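Local coordinates for uncharacterized protein (PDB 3JYG) that is of unknown function but belongs to the 6-pyruvoyl tetrahydropterin synthase family and binds a zinc ion, at residues A[13-18]-A[80-85]; A[17-22]-A[136-141]; A[40-45]-A[169-174]. One frame throughout, in Å; residues are numbered along the deposited sequence.

Overall arrangement
All three contacts converge on one zinc ion, held by His17, His40, His42 and two waters. Contact 1 pairs the strand end that carries His17 with residues 80-85; contact 2 starts from the same end and packs the loop that follows it against residues 136-141. Their centres are about 9 Å apart, and Trp20 NE1 joins them through a probable hydrogen bond of 2.8 Å to Asp84 OD2. Contact 3 brings His40 and His42 on strand 40-52, which neighbours strand 3-17 in the same sheet; its centre lies about 12 Å from that of contact 1. From contact 2, Ser141 OG reaches Glu170 OE1 of contact 3 at 2.8 Å, another probable hydrogen bond.

Contact 1: residues A[13-18]-A[80-85]; sequences FCYGHR and RFIIDI. With ZN (zinc ion), chain G.
Phe81 lays one face of its ring over the backbone of Gly16 and His17. CG stands anti to the backbone N (chi1 -175°), which swings the ring across the neighbouring strand: His17 CA lies 4.0 Å from the centre of the Phe81 ring in a CH-pi contact, and Gly16 C sits over the rim of that face. Glycine suits this position because the ring packs on that side of its backbone. The main chains are joined by two bonds, Gly16 N to Arg80 O at 2.8 Å and Ile82 N to Gly16 O at 2.9 Å. They make a short parallel pairing of strands 3-17 and 80-84 in the mixed sheet, consistent with the tunnelling (T) fold of the 6-pyruvoyl tetrahydropterin synthase family; the local axes diverge by 44°. On the sheet face that bears Tyr15, His17 and Ile82, the isoleucine holds CG1 anti to its carbonyl carbon and extends CD1 to within 3.8 Å of Tyr15 CD2; that methyl also nears the edge of the Phe13 ring. Tyr15 CE2 lies over one face of the His17 imidazole. His17 holds CG between its backbone N and carbonyl carbon (chi1 83°), and the ring leads away from Ile82 to put NE2 2.3 Å from the zinc ion. Beyond, a water accepts from Arg18 N at 2.6 Å and can donate to Ile82 O at 2.7 Å.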
loop_
_atom_site.group_PDB
_atom_site.type_symbol
_atom_site.label_atom_id
_atom_site.label_comp_id
_atom_site.label_asym_id
_atom_site.label_seq_id
_atom_site.Cartn_x
_atom_site.Cartn_y
_atom_site.Cartn_z
ATOM N N PHE A 13 -6.669 15.457 -4.344
ATOM C CA PHE A 13 -6.938 16.697 -5.088
ATOM C C PHE A 13 -6.746 16.456 -6.573
ATOM O O PHE A 13 -6.126 15.479 -6.979
ATOM C CB PHE A 13 -6.088 17.919 -4.636
ATOM C CG PHE A 13 -4.577 17.812 -4.937
ATOM C CD1 PHE A 13 -3.756 16.987 -4.162
ATOM C CD2 PHE A 13 -3.985 18.557 -5.973
ATOM C CE1 PHE A 13 -2.393 16.890 -4.389
ATOM C CE2 PHE A 13 -2.600 18.450 -6.232
ATOM C CZ PHE A 13 -1.798 17.633 -5.420
ATOM N N CYS A 14 -7.306 17.349 -7.375
ATOM C CA CYS A 14 -7.169 17.314 -8.836
ATOM C C CYS A 14 -6.402 18.551 -9.265
ATOM O O CYS A 14 -6.585 19.612 -8.674
ATOM C CB CYS A 14 -8.553 17.268 -9.522
ATOM S SG CYS A 14 -9.667 16.043 -8.841
ATOM N N TYR A 15 -5.563 18.427 -10.293
ATOM C CA TYR A 15 -4.775 19.572 -10.733
ATOM C C TYR A 15 -4.430 19.387 -12.202
ATOM O O TYR A 15 -4.498 18.276 -12.692
ATOM C CB TYR A 15 -3.484 19.722 -9.892
ATOM C CG TYR A 15 -2.555 18.503 -9.975
ATOM C CD1 TYR A 15 -2.894 17.287 -9.343
ATOM C CD2 TYR A 15 -1.335 18.568 -10.684
ATOM C CE1 TYR A 15 -2.065 16.174 -9.417
ATOM C CE2 TYR A 15 -0.487 17.447 -10.753
ATOM C CZ TYR A 15 -0.864 16.250 -10.130
ATOM O OH TYR A 15 -0.025 15.129 -10.160
ATOM N N GLY A 16 -4.035 20.470 -12.870
ATOM C CA GLY A 16 -3.385 20.354 -14.193
ATOM C C GLY A 16 -1.887 20.624 -14.040
ATOM O O GLY A 16 -1.460 21.265 -13.067
ATOM N N HIS A 17 -1.079 20.109 -14.968
ATOM C CA HIS A 17 0.312 20.466 -14.985
ATOM C C HIS A 17 0.895 20.057 -16.317
ATOM O O HIS A 17 0.186 19.504 -17.185
ATOM C CB HIS A 17 1.089 19.848 -13.775
ATOM C CG HIS A 17 1.538 18.417 -13.957
ATOM N ND1 HIS A 17 2.665 17.916 -13.338
ATOM C CD2 HIS A 17 1.010 17.386 -14.661
ATOM C CE1 HIS A 17 2.815 16.641 -13.656
ATOM N NE2 HIS A 17 1.824 16.300 -14.463
ATOM N N ARG A 18 2.181 20.355 -16.464
ATOM C CA ARG A 18 2.995 19.690 -17.454
ATOM C C ARG A 18 4.428 19.583 -16.901
ATOM O O ARG A 18 4.850 20.404 -16.088
ATOM C CB ARG A 18 2.943 20.437 -18.802
ATOM C CG ARG A 18 3.912 21.579 -18.949
ATOM C CD ARG A 18 3.851 22.193 -20.358
ATOM N NE ARG A 18 5.014 23.053 -20.615
ATOM C CZ ARG A 18 5.864 22.895 -21.636
ATOM N NH1 ARG A 18 5.728 21.888 -22.522
ATOM N NH2 ARG A 18 6.859 23.763 -21.780
ATOM N N ARG A 80 -6.398 23.454 -9.420
ATOM C CA ARG A 80 -5.451 24.482 -9.885
ATOM C C ARG A 80 -4.544 23.918 -10.976
ATOM O O ARG A 80 -4.480 22.704 -11.167
ATOM C CB ARG A 80 -4.561 24.945 -8.742
ATOM C CG ARG A 80 -5.279 25.395 -7.493
ATOM C CD ARG A 80 -5.958 26.743 -7.653
ATOM N NE ARG A 80 -6.620 27.037 -6.367
ATOM C CZ ARG A 80 -7.330 28.121 -6.109
ATOM N NH1 ARG A 80 -7.426 29.092 -7.008
ATOM N NH2 ARG A 80 -7.884 28.260 -4.900
ATOM N N PHE A 81 -3.840 24.792 -11.684
ATOM C CA PHE A 81 -2.793 24.349 -12.587
ATOM C C PHE A 81 -1.389 24.683 -11.965
ATOM O O PHE A 81 -1.055 25.865 -11.717
ATOM C CB PHE A 81 -2.964 25.013 -13.949
ATOM C CG PHE A 81 -1.979 24.515 -15.011
ATOM C CD1 PHE A 81 -0.644 24.940 -14.992
ATOM C CD2 PHE A 81 -2.423 23.702 -16.049
ATOM C CE1 PHE A 81 0.294 24.502 -15.959
ATOM C CE2 PHE A 81 -1.524 23.256 -17.051
ATOM C CZ PHE A 81 -0.131 23.665 -16.988
ATOM N N ILE A 82 -0.579 23.660 -11.759
ATOM C CA ILE A 82 0.734 23.859 -11.087
ATOM C C ILE A 82 1.810 24.053 -12.156
ATOM O O ILE A 82 1.983 23.239 -13.056
ATOM C CB ILE A 82 1.156 22.663 -10.176
ATOM C CG1 ILE A 82 0.033 22.295 -9.176
ATOM C CG2 ILE A 82 2.506 22.979 -9.460
ATOM C CD1 ILE A 82 0.350 21.035 -8.313
ATOM N N ILE A 83 2.512 25.174 -12.076
ATOM C CA ILE A 83 3.469 25.510 -13.129
ATOM C C ILE A 83 4.827 25.903 -12.531
ATOM O O ILE A 83 4.904 26.657 -11.560
ATOM C CB ILE A 83 2.930 26.590 -14.044
ATOM C CG1 ILE A 83 3.797 26.724 -15.313
ATOM C CG2 ILE A 83 2.806 27.926 -13.248
ATOM C CD1 ILE A 83 3.221 27.719 -16.418
ATOM N N ASP A 84 5.896 25.347 -13.115
ATOM C CA ASP A 84 7.246 25.740 -12.758
ATOM C C ASP A 84 7.443 27.216 -13.170
ATOM O O ASP A 84 7.135 27.606 -14.296
ATOM C CB ASP A 84 8.241 24.751 -13.433
ATOM C CG ASP A 84 9.721 24.987 -13.058
ATOM O OD1 ASP A 84 10.089 25.982 -12.424
ATOM O OD2 ASP A 84 10.552 24.133 -13.429
ATOM N N ILE A 85 7.885 28.053 -12.219
ATOM C CA ILE A 85 8.396 29.393 -12.561
ATOM C C ILE A 85 9.325 29.370 -13.797
ATOM O O ILE A 85 9.328 30.307 -14.572
ATOM C CB ILE A 85 9.091 30.103 -11.336
ATOM C CG1 ILE A 85 9.388 31.587 -11.579
ATOM C CG2 ILE A 85 10.351 29.334 -10.810
ATOM C CD1 ILE A 85 8.117 32.467 -11.719
HETATM ZN ZN ZN G . 1.641 14.226 -15.551
HETATM O O HOH W 1 5.594 23.643 -15.400
HETATM O O HOH W 2 3.044 22.605 -15.485
HETATM O O HOH W 3 3.166 13.404 -13.756
HETATM O O HOH W 4 1.858 12.071 -16.539
#

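Contact 2: residues A[17-22]-A[136-141]; sequences HRVWSQ and RFVPTS. With ZN (zinc ion), chain G.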
loop_
_atom_site.group_PDB
_atom_site.type_symbol
_atom_site.label_atom_id
_atom_site.label_comp_id
_atom_site.label_asym_id
_atom_site.label_seq_id
_atom_site.Cartn_x
_atom_site.Cartn_y
_atom_site.Cartn_z
ATOM N N HIS A 17 -1.079 20.109 -14.968
ATOM C CA HIS A 17 0.312 20.466 -14.985
ATOM C C HIS A 17 0.895 20.057 -16.317
ATOM O O HIS A 17 0.186 19.504 -17.185
ATOM C CB HIS A 17 1.089 19.848 -13.775
ATOM C CG HIS A 17 1.538 18.417 -13.957
ATOM N ND1 HIS A 17 2.665 17.916 -13.338
ATOM C CD2 HIS A 17 1.010 17.386 -14.661
ATOM C CE1 HIS A 17 2.815 16.641 -13.656
ATOM N NE2 HIS A 17 1.824 16.300 -14.463
ATOM N N ARG A 18 2.181 20.355 -16.464
ATOM C CA ARG A 18 2.995 19.690 -17.454
ATOM C C ARG A 18 4.428 19.583 -16.901
ATOM O O ARG A 18 4.850 20.404 -16.088
ATOM C CB ARG A 18 2.943 20.437 -18.802
ATOM C CG ARG A 18 3.912 21.579 -18.949
ATOM C CD ARG A 18 3.851 22.193 -20.358
ATOM N NE ARG A 18 5.014 23.053 -20.615
ATOM C CZ ARG A 18 5.864 22.895 -21.636
ATOM N NH1 ARG A 18 5.728 21.888 -22.522
ATOM N NH2 ARG A 18 6.859 23.763 -21.780
ATOM N N VAL A 19 5.142 18.570 -17.364
ATOM C CA VAL A 19 6.523 18.318 -16.974
ATOM C C VAL A 19 7.343 18.720 -18.176
ATOM O O VAL A 19 7.481 17.948 -19.107
ATOM C CB VAL A 19 6.740 16.821 -16.708
ATOM C CG1 VAL A 19 8.185 16.553 -16.234
ATOM C CG2 VAL A 19 5.724 16.334 -15.662
ATOM N N TRP A 20 7.865 19.933 -18.138
ATOM C CA TRP A 20 8.321 20.626 -19.352
ATOM C C TRP A 20 9.660 20.029 -19.819
ATOM O O TRP A 20 9.954 20.003 -20.996
ATOM C CB TRP A 20 8.386 22.150 -19.104
ATOM C CG TRP A 20 9.388 22.625 -18.036
ATOM C CD1 TRP A 20 9.116 22.987 -16.716
ATOM C CD2 TRP A 20 10.810 22.809 -18.219
ATOM N NE1 TRP A 20 10.291 23.374 -16.092
ATOM C CE2 TRP A 20 11.336 23.274 -16.987
ATOM C CE3 TRP A 20 11.688 22.630 -19.324
ATOM C CZ2 TRP A 20 12.720 23.556 -16.808
ATOM C CZ3 TRP A 20 13.039 22.919 -19.155
ATOM C CH2 TRP A 20 13.537 23.383 -17.905
ATOM N N SER A 21 10.426 19.521 -18.860
ATOM C CA SER A 21 11.760 19.030 -19.091
ATOM C C SER A 21 11.843 17.527 -19.426
ATOM O O SER A 21 12.943 16.971 -19.517
ATOM C CB SER A 21 12.553 19.266 -17.808
ATOM O OG SER A 21 11.973 18.530 -16.733
ATOM N N GLN A 22 10.707 16.855 -19.570
ATOM C CA GLN A 22 10.734 15.413 -19.746
ATOM C C GLN A 22 11.674 14.959 -20.912
ATOM O O GLN A 22 11.580 15.483 -22.036
ATOM C CB GLN A 22 9.306 14.873 -19.961
ATOM C CG GLN A 22 9.271 13.319 -20.114
ATOM C CD GLN A 22 7.978 12.796 -20.728
ATOM O OE1 GLN A 22 7.348 13.462 -21.584
ATOM N NE2 GLN A 22 7.581 11.597 -20.306
ATOM N N ARG A 136 8.873 26.508 -7.541
ATOM C CA ARG A 136 10.261 26.578 -8.036
ATOM C C ARG A 136 10.856 25.209 -8.329
ATOM O O ARG A 136 11.916 24.885 -7.776
ATOM C CB ARG A 136 11.156 27.280 -6.978
ATOM C CG ARG A 136 10.820 28.759 -6.699
ATOM C CD ARG A 136 11.787 29.345 -5.575
ATOM N NE ARG A 136 13.167 29.273 -6.022
ATOM C CZ ARG A 136 14.270 29.173 -5.257
ATOM N NH1 ARG A 136 14.218 29.114 -3.928
ATOM N NH2 ARG A 136 15.434 29.105 -5.877
ATOM N N PHE A 137 10.169 24.391 -9.142
ATOM C CA PHE A 137 10.609 23.051 -9.469
ATOM C C PHE A 137 9.708 22.545 -10.561
ATOM O O PHE A 137 8.558 23.010 -10.695
ATOM C CB PHE A 137 10.553 22.053 -8.276
ATOM C CG PHE A 137 9.223 22.001 -7.534
ATOM C CD1 PHE A 137 9.090 22.629 -6.274
ATOM C CD2 PHE A 137 8.134 21.286 -8.030
ATOM C CE1 PHE A 137 7.857 22.592 -5.559
ATOM C CE2 PHE A 137 6.908 21.218 -7.321
ATOM C CZ PHE A 137 6.762 21.866 -6.088
ATOM N N VAL A 138 10.206 21.576 -11.319
ATOM C CA VAL A 138 9.375 20.931 -12.357
ATOM C C VAL A 138 8.404 20.048 -11.599
ATOM O O VAL A 138 8.818 19.209 -10.783
ATOM C CB VAL A 138 10.227 20.144 -13.369
ATOM C CG1 VAL A 138 11.000 18.946 -12.670
ATOM C CG2 VAL A 138 9.378 19.612 -14.511
ATOM N N PRO A 139 7.092 20.252 -11.823
ATOM C CA PRO A 139 6.119 19.580 -10.899
ATOM C C PRO A 139 5.862 18.098 -11.239
ATOM O O PRO A 139 4.713 17.718 -11.554
ATOM C CB PRO A 139 4.836 20.422 -11.046
ATOM C CG PRO A 139 4.951 21.012 -12.500
ATOM C CD PRO A 139 6.457 21.211 -12.757
ATOM N N THR A 140 6.922 17.287 -11.162
ATOM C CA THR A 140 6.827 15.830 -11.250
ATOM C C THR A 140 6.228 15.299 -9.952
ATOM O O THR A 140 6.239 16.005 -8.943
ATOM C CB THR A 140 8.220 15.205 -11.365
ATOM O OG1 THR A 140 9.053 15.671 -10.294
ATOM C CG2 THR A 140 8.898 15.613 -12.679
ATOM N N SER A 141 5.739 14.055 -9.967
ATOM C CA SER A 141 5.346 13.374 -8.734
ATOM C C SER A 141 6.391 13.405 -7.658
ATOM O O SER A 141 6.071 13.679 -6.528
ATOM C CB SER A 141 5.004 11.921 -9.036
ATOM O OG SER A 141 3.864 11.972 -9.876
HETATM ZN ZN ZN G . 1.641 14.226 -15.551
HETATM O O HOH W 3 3.166 13.404 -13.756
HETATM O O HOH W 4 1.858 12.071 -16.539
#
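The polar link is a weak hydrogen bond from His17 ND1 to Pro139 O, 2.7 Å long but bent to 127° at the hydrogen. The oxygen lies at the edge of the imidazole, near its plane, and, together with the zinc bond on NE2, is consistent with a fixed ring orientation; with ND1 as donor, NE2 is left to the metal. Pro139, a second-shell residue, forms the centre of an inverse gamma turn closed by Thr140 N to Val138 O at 2.7 Å, a place that suits proline, whose ring restrains phi and whose nitrogen has no hydrogen to satisfy. The van der Waals contacts gather on one methyl, Val138 CG2. Set opposite the backbone nitrogen, it lies against the type I turn of Val19 to Gln22, with Val19 CG1 at 3.7 Å and Trp20 CD1 at 4.0 Å as apolar partners; Ser21 OG merely packs on it at 3.6 Å. Val19 CG1 also touches Thr140 CG2 at 3.7 Å, the two side chains crossing at about a right angle, and Pro139 CG rests 3.6 Å from Arg18 O. Branching at CB lets Thr140 offer this methyl while keeping OG1 for polar bonds. Trp20 turns its NE1 to Asp84, while Thr140 OG1 hydrogen-bonds to Gly58 O of the second subunit, whose Met59 packs on Val19 and Thr140. The contact joins the loop leaving strand 3-17 to the one that runs from strand 132-135 into helix 141-155, with Thr140 as the N-cap of that helix.

Contact 3: residues A[40-45]-A[169-174]; sequences HGHQGK and LETPKS. With ZN (zinc ion), chain G.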
loop_
_atom_site.group_PDB
_atom_site.type_symbol
_atom_site.label_atom_id
_atom_site.label_comp_id
_atom_site.label_asym_id
_atom_site.label_seq_id
_atom_site.Cartn_x
_atom_site.Cartn_y
_atom_site.Cartn_z
ATOM N N HIS A 40 -1.741 18.774 -19.290
ATOM C CA HIS A 40 -2.685 17.705 -18.899
ATOM C C HIS A 40 -3.032 17.848 -17.417
ATOM O O HIS A 40 -2.920 18.939 -16.849
ATOM C CB HIS A 40 -2.125 16.301 -19.262
ATOM C CG HIS A 40 -0.846 15.956 -18.568
ATOM N ND1 HIS A 40 0.377 16.437 -18.975
ATOM C CD2 HIS A 40 -0.596 15.160 -17.490
ATOM C CE1 HIS A 40 1.325 15.973 -18.174
ATOM N NE2 HIS A 40 0.761 15.174 -17.278
ATOM N N GLY A 41 -3.467 16.763 -16.801
ATOM C CA GLY A 41 -3.863 16.799 -15.400
ATOM C C GLY A 41 -3.932 15.405 -14.828
ATOM O O GLY A 41 -3.687 14.414 -15.551
ATOM N N HIS A 42 -4.311 15.354 -13.546
ATOM C CA HIS A 42 -4.282 14.155 -12.718
ATOM C C HIS A 42 -5.199 14.264 -11.539
ATOM O O HIS A 42 -5.490 15.358 -11.087
ATOM C CB HIS A 42 -2.892 13.994 -12.130
ATOM C CG HIS A 42 -1.879 13.664 -13.147
ATOM N ND1 HIS A 42 -1.946 12.518 -13.913
ATOM C CD2 HIS A 42 -0.791 14.346 -13.566
ATOM C CE1 HIS A 42 -0.932 12.506 -14.751
ATOM N NE2 HIS A 42 -0.208 13.589 -14.541
ATOM N N GLN A 43 -5.653 13.114 -11.049
ATOM C CA GLN A 43 -6.132 12.974 -9.682
ATOM C C GLN A 43 -4.905 12.600 -8.831
ATOM O O GLN A 43 -4.298 11.566 -9.046
ATOM C CB GLN A 43 -7.191 11.850 -9.636
ATOM C CG GLN A 43 -7.754 11.506 -8.276
ATOM C CD GLN A 43 -8.497 12.651 -7.630
ATOM O OE1 GLN A 43 -8.969 13.572 -8.309
ATOM N NE2 GLN A 43 -8.610 12.601 -6.312
ATOM N N GLY A 44 -4.531 13.471 -7.905
ATOM C CA GLY A 44 -3.357 13.279 -7.074
ATOM C C GLY A 44 -3.763 12.738 -5.719
ATOM O O GLY A 44 -4.838 13.071 -5.203
ATOM N N LYS A 45 -2.928 11.892 -5.141
ATOM C CA LYS A 45 -3.155 11.534 -3.740
ATOM C C LYS A 45 -1.874 11.688 -2.929
ATOM O O LYS A 45 -0.855 11.123 -3.296
ATOM C CB LYS A 45 -3.709 10.115 -3.648
ATOM C CG LYS A 45 -3.972 9.622 -2.214
ATOM C CD LYS A 45 -4.320 8.093 -2.245
ATOM C CE LYS A 45 -5.616 7.815 -2.959
ATOM N NZ LYS A 45 -6.736 8.245 -2.026
ATOM N N LEU A 169 0.807 9.911 -5.289
ATOM C CA LEU A 169 0.284 9.087 -6.370
ATOM C C LEU A 169 -0.168 10.008 -7.519
ATOM O O LEU A 169 -1.026 10.893 -7.355
ATOM C CB LEU A 169 -0.858 8.159 -5.873
ATOM C CG LEU A 169 -0.676 6.988 -4.889
ATOM C CD1 LEU A 169 -0.054 7.419 -3.599
ATOM C CD2 LEU A 169 -2.017 6.281 -4.554
ATOM N N GLU A 170 0.483 9.838 -8.664
ATOM C CA GLU A 170 0.200 10.598 -9.856
ATOM C C GLU A 170 -1.016 9.951 -10.585
ATOM O O GLU A 170 -1.845 10.637 -11.212
ATOM C CB GLU A 170 1.425 10.501 -10.753
ATOM C CG GLU A 170 1.323 11.210 -12.050
ATOM C CD GLU A 170 2.468 10.828 -12.952
ATOM O OE1 GLU A 170 3.649 11.021 -12.526
ATOM O OE2 GLU A 170 2.183 10.340 -14.066
ATOM N N THR A 171 -1.051 8.614 -10.549
ATOM C CA THR A 171 -2.154 7.825 -11.088
ATOM C C THR A 171 -2.420 6.646 -10.118
ATOM O O THR A 171 -1.618 6.402 -9.196
ATOM C CB THR A 171 -1.869 7.305 -12.532
ATOM O OG1 THR A 171 -0.919 6.234 -12.508
ATOM C CG2 THR A 171 -1.385 8.430 -13.478
ATOM N N PRO A 172 -3.546 5.926 -10.291
ATOM C CA PRO A 172 -3.686 4.820 -9.355
ATOM C C PRO A 172 -2.565 3.819 -9.600
ATOM O O PRO A 172 -2.242 3.045 -8.714
ATOM C CB PRO A 172 -5.039 4.222 -9.732
ATOM C CG PRO A 172 -5.187 4.536 -11.224
ATOM C CD PRO A 172 -4.678 5.969 -11.255
ATOM N N LYS A 173 -1.926 3.897 -10.763
ATOM C CA LYS A 173 -0.928 2.919 -11.141
ATOM C C LYS A 173 0.510 3.309 -10.851
ATOM O O LYS A 173 1.395 2.486 -10.981
ATOM C CB LYS A 173 -1.014 2.656 -12.649
ATOM C CG LYS A 173 -0.952 1.235 -13.006
ATOM C CD LYS A 173 -2.358 0.654 -12.870
ATOM C CE LYS A 173 -2.363 -0.879 -12.788
ATOM N NZ LYS A 173 -3.651 -1.339 -12.172
ATOM N N SER A 174 0.766 4.561 -10.505
ATOM C CA SER A 174 2.148 5.009 -10.446
ATOM C C SER A 174 2.289 6.067 -9.374
ATOM O O SER A 174 1.425 6.977 -9.234
ATOM C CB SER A 174 2.572 5.552 -11.801
ATOM O OG SER A 174 1.812 6.709 -12.141
HETATM ZN ZN ZN G . 1.641 14.226 -15.551
HETATM O O HOH W 5 -3.572 9.368 -8.026
HETATM O O HOH W 4 1.858 12.071 -16.539
HETATM O O HOH W 3 3.166 13.404 -13.756
#
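Leu169 O is gripped by Lys45 N at 3.1 Å, which approaches in the carbonyl plane on a lone pair, and more weakly by a water that also donates to Gln43 O. Gly44 CA adds a CA-H...O contact to the same oxygen at 3.3 Å. Together with Leu169 N to Lys45 O at 2.9 Å, this makes an antiparallel hydrogen-bonded pair between strands 40-52 and 162-169. Just beyond it the chain turns a corner at a classic beta bulge, where the backbone nitrogens of Glu170 and Thr171 both donate to Ser174 O. Ser174 itself pairs with a strand of the second subunit, carrying the sheet across the interface. On the face bearing Lys45 and Leu169 the two side chains run alongside each other, Lys45 CD 3.7 Å from Leu169 CD2. The long aliphatic part of lysine suits such packing, and bends near its end lead NZ to salt bridges with Asp12 and Glu10. Glu170 covers His42: its CG sits over the centre of the imidazole, 3.8 Å from the ring centroid. Its extended chain, with CG opposite the backbone N (chi1 179°), carries the carboxylate past the ring; the carboxylate and imidazole planes are 44° apart. His42 NE2 binds zinc at 2.2 Å. OE1 of Glu170 is hydrogen-bonded to Ser141 OG, while Glu170 OE2 accepts at 3.0 Å from a water that is itself a zinc ligand.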